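Local coordinates for possible transcriptional regulator, ArsR family protein (Rhodococcus sp., PDB 2OQG) that probably acts as a DNA-binding transcriptional regulator of the ArsR type, built on a winged helix-turn-helix fold, at residues L27-L30 and G31-D34; P45-R48 and Q49-A52. One frame throughout, in Å; residues are numbered along the deposited sequence.

Contacts 1 and 2 sit at helix ends of one winged helix-turn-helix domain, in series along the chain, with centres about 16 Å apart and nearest atoms about 8 Å apart. Contact 1 (27-34) finishes helix 21-32; it is partly buried, with Leu27 and Leu30 packed on the strands of the wing and on helix 48-60, and other subunits approach it. Contact 2 (45-52) starts helix 48-60 at the surface, where only Ile51 is buried, against helix 37-43. Their chemistry differs accordingly: a salt bridge, a doubly used carbonyl and a water at the helix end, against a serine N-cap and an aliphatic cluster at the helix start.

Contact 1: L27-L30 and G31-D34; sequences LTEL and GRAD
Gly31 closes a turn of helix 21-32 by donating its N-H to Leu27 O, with N and O 2.8 Å apart, and makes a weak second bond to Thr28 O. At Arg32 the bonding changes: its N makes only a weak bond to Thr28 O and sits 3.1 Å from Glu29 O, above that carbonyl's plane, an i to i-3 bond of the kind found where a helix tightens. Its side chain, in the conformer described, one of two modelled, starts with CG anti to the backbone N (chi1 173°) and bends at chi3, running beside Glu29. Glu29 in turn bends at chi2, and its OE1 receives Arg32 NH1 of that conformer at 2.8 Å through the syn lone pair. OE1 lies near the guanidinium plane, although the carboxylate is turned 71° from it; the grip is thus one bond at the guanidinium edge. Glu29 OE2 has a long, weak ion pair with Arg43. Ala33 N follows with a straighter bond to Glu29 O (3.2 Å), which therefore serves two successive amides. Asp34, in extended chain, is tied back through a water that donates to its OD1 and to Leu30 O, both at 2.9 Å, while OD2 forms a salt bridge with Arg76 in strand 72-77. With Glu29 accepting through both backbone and side chain, and Asp34 joined to the wing, the polar groups hold the helix end and the outgoing loop together; in that conformer of Arg32, its charge and that of Glu29 probably offset each other.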
loop_
_atom_site.group_PDB
_atom_site.type_symbol
_atom_site.label_atom_id
_atom_site.label_comp_id
_atom_site.label_asym_id
_atom_site.label_seq_id
_atom_site.Cartn_x
_atom_site.Cartn_y
_atom_site.Cartn_z
ATOM N N LEU A 27 3.759 2.619 17.736
ATOM C CA LEU A 27 2.834 3.498 17.026
ATOM C C LEU A 27 3.590 4.685 16.439
ATOM O O LEU A 27 3.324 5.089 15.305
ATOM C CB LEU A 27 1.709 4.026 17.959
ATOM C CG LEU A 27 0.653 2.943 18.194
ATOM C CD1 LEU A 27 -0.331 3.393 19.297
ATOM C CD2 LEU A 27 -0.202 2.602 16.940
ATOM N N THR A 28 4.515 5.245 17.223
ATOM C CA THR A 28 5.253 6.417 16.778
ATOM C C THR A 28 6.091 6.074 15.534
ATOM O O THR A 28 6.114 6.843 14.532
ATOM C CB THR A 28 6.123 6.923 17.910
ATOM O OG1 THR A 28 5.251 7.332 18.968
ATOM C CG2 THR A 28 6.932 8.127 17.456
ATOM N N GLU A 29 6.749 4.925 15.589
ATOM C CA GLU A 29 7.460 4.444 14.404
ATOM C C GLU A 29 6.538 4.309 13.190
ATOM O O GLU A 29 6.842 4.825 12.095
ATOM C CB GLU A 29 8.140 3.100 14.695
ATOM C CG GLU A 29 9.493 3.216 15.416
ATOM C CD GLU A 29 10.541 4.064 14.616
ATOM O OE1 GLU A 29 10.583 3.971 13.366
ATOM O OE2 GLU A 29 11.301 4.855 15.230
ATOM N N LEU A 30 5.404 3.644 13.399
ATOM C CA LEU A 30 4.476 3.339 12.298
ATOM C C LEU A 30 3.671 4.523 11.808
ATOM O O LEU A 30 3.084 4.458 10.724
ATOM C CB LEU A 30 3.523 2.219 12.703
ATOM C CG LEU A 30 4.164 0.874 13.055
ATOM C CD1 LEU A 30 3.067 -0.155 13.395
ATOM C CD2 LEU A 30 5.044 0.343 11.926
ATOM N N GLY A 31 3.636 5.576 12.611
ATOM C CA GLY A 31 2.978 6.811 12.201
ATOM C C GLY A 31 3.915 7.663 11.358
ATOM O O GLY A 31 3.449 8.560 10.662
ATOM N N ARG A 32 5.219 7.399 11.465
ATOM C CA ARG A 32 6.262 8.119 10.718
ATOM C C ARG A 32 6.463 7.542 9.314
ATOM O O ARG A 32 6.540 8.289 8.340
ATOM C CB ARG A 32 7.589 8.079 11.498
ATOM C CG ARG A 32 8.796 8.659 10.749
ATOM C CD ARG A 32 10.123 8.563 11.552
ATOM N NE ARG A 32 10.621 7.200 11.749
ATOM C CZ ARG A 32 11.338 6.507 10.864
ATOM N NH1 ARG A 32 11.762 5.285 11.160
ATOM N NH2 ARG A 32 11.647 7.023 9.681
ATOM N N ALA A 33 6.528 6.214 9.228
ATOM C CA ALA A 33 6.776 5.526 7.979
ATOM C C ALA A 33 6.208 4.132 8.108
ATOM O O ALA A 33 6.367 3.549 9.170
ATOM C CB ALA A 33 8.239 5.423 7.761
ATOM N N ASP A 34 5.591 3.597 7.051
ATOM C CA ASP A 34 5.171 2.158 7.035
ATOM C C ASP A 34 6.389 1.281 7.230
ATOM O O ASP A 34 7.393 1.485 6.515
ATOM C CB ASP A 34 4.585 1.732 5.677
ATOM C CG ASP A 34 3.322 2.466 5.268
ATOM O OD1 ASP A 34 2.728 3.200 6.074
ATOM O OD2 ASP A 34 2.941 2.292 4.072
HETATM O O HOH W 1 3.077 5.389 7.980
#

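Contact 2: P45-R48 and Q49-A52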
loop_
_atom_site.group_PDB
_atom_site.type_symbol
_atom_site.label_atom_id
_atom_site.label_comp_id
_atom_site.label_asym_id
_atom_site.label_seq_id
_atom_site.Cartn_x
_atom_site.Cartn_y
_atom_site.Cartn_z
ATOM N N PRO A 45 14.125 -2.904 21.411
ATOM C CA PRO A 45 14.562 -4.042 22.221
ATOM C C PRO A 45 13.344 -4.901 22.674
ATOM O O PRO A 45 13.063 -5.064 23.865
ATOM C CB PRO A 45 15.239 -3.368 23.423
ATOM C CG PRO A 45 14.490 -2.100 23.612
ATOM C CD PRO A 45 14.097 -1.657 22.202
ATOM N N VAL A 46 12.668 -5.454 21.692
ATOM C CA VAL A 46 11.452 -6.200 21.868
ATOM C C VAL A 46 11.612 -7.361 20.916
ATOM O O VAL A 46 11.968 -7.164 19.737
ATOM C CB VAL A 46 10.219 -5.370 21.368
ATOM C CG1 VAL A 46 8.911 -6.113 21.617
ATOM C CG2 VAL A 46 10.161 -3.986 22.036
ATOM N N SER A 47 11.297 -8.557 21.382
ATOM C CA SER A 47 11.420 -9.711 20.524
ATOM C C SER A 47 10.433 -9.680 19.390
ATOM O O SER A 47 9.376 -9.050 19.503
ATOM C CB SER A 47 11.161 -10.973 21.331
ATOM O OG SER A 47 9.780 -11.173 21.527
ATOM N N ARG A 48 10.770 -10.378 18.303
ATOM C CA ARG A 48 9.922 -10.479 17.112
ATOM C C ARG A 48 8.543 -11.040 17.461
ATOM O O ARG A 48 7.519 -10.574 16.936
ATOM C CB ARG A 48 10.624 -11.333 16.030
ATOM C CG ARG A 48 9.785 -11.727 14.812
ATOM C CD ARG A 48 9.633 -10.579 13.794
ATOM N NE ARG A 48 9.209 -11.011 12.459
ATOM C CZ ARG A 48 7.950 -11.314 12.120
ATOM N NH1 ARG A 48 6.972 -11.255 13.017
ATOM N NH2 ARG A 48 7.662 -11.677 10.877
ATOM N N GLN A 49 8.501 -12.019 18.362
ATOM C CA GLN A 49 7.212 -12.610 18.770
ATOM C C GLN A 49 6.380 -11.650 19.607
ATOM O O GLN A 49 5.125 -11.596 19.478
ATOM C CB GLN A 49 7.428 -13.896 19.559
ATOM C CG GLN A 49 8.138 -14.959 18.720
ATOM C CD GLN A 49 8.225 -16.311 19.427
ATOM O OE1 GLN A 49 7.864 -17.336 18.855
ATOM N NE2 GLN A 49 8.693 -16.313 20.677
ATOM N N ALA A 50 7.050 -10.863 20.440
ATOM C CA ALA A 50 6.325 -9.842 21.215
ATOM C C ALA A 50 5.831 -8.732 20.271
ATOM O O ALA A 50 4.720 -8.197 20.445
ATOM C CB ALA A 50 7.200 -9.242 22.316
ATOM N N ILE A 51 6.656 -8.356 19.301
ATOM C CA ILE A 51 6.232 -7.324 18.310
ATOM C C ILE A 51 4.979 -7.803 17.586
ATOM O O ILE A 51 3.995 -7.061 17.450
ATOM C CB ILE A 51 7.373 -7.001 17.309
ATOM C CG1 ILE A 51 8.431 -6.171 18.044
ATOM C CG2 ILE A 51 6.869 -6.212 16.041
ATOM C CD1 ILE A 51 9.756 -5.920 17.307
ATOM N N ALA A 52 5.001 -9.073 17.156
ATOM C CA ALA A 52 3.812 -9.682 16.487
ATOM C C ALA A 52 2.564 -9.553 17.344
ATOM O O ALA A 52 1.485 -9.188 16.824
ATOM C CB ALA A 52 4.077 -11.138 16.148
#
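Ser47 is the N-cap of helix 48-60, the second helix of the helix-turn-helix, which in ArsR-type proteins is expected to be the DNA recognition helix. Its OG accepts from Ala50 N at 3.0 Å, with an N-H...O angle of 156°. The hydroxyl reaches this amide because it stands between the backbone N and the carbonyl carbon (chi1 79°), leaning over the first turn and also touching Ala50 CB. Regular helical bonds begin at the same residue: Ile51 N to Ser47 O at 2.8 Å and Ala52 N to Arg48 O at 2.9 Å. The cap thus supplies an acceptor for an amide in the first turn, which precedes these bonds.

Apolar contacts flank the cap. Val46, one residue ahead of it, turns its CG1 branch inward, and that methyl touches both Ala50 CB and Ile51 CG1, each at 3.6 Å, in directions roughly at right angles. The Val46 and Ile51 side chains cross obliquely, and Ile51 continues inward to Leu40 and Ala41 of helix 37-43, joining the two helices of the motif. At the far end of Ile51, CD1 rests 3.5 Å from Val46 O.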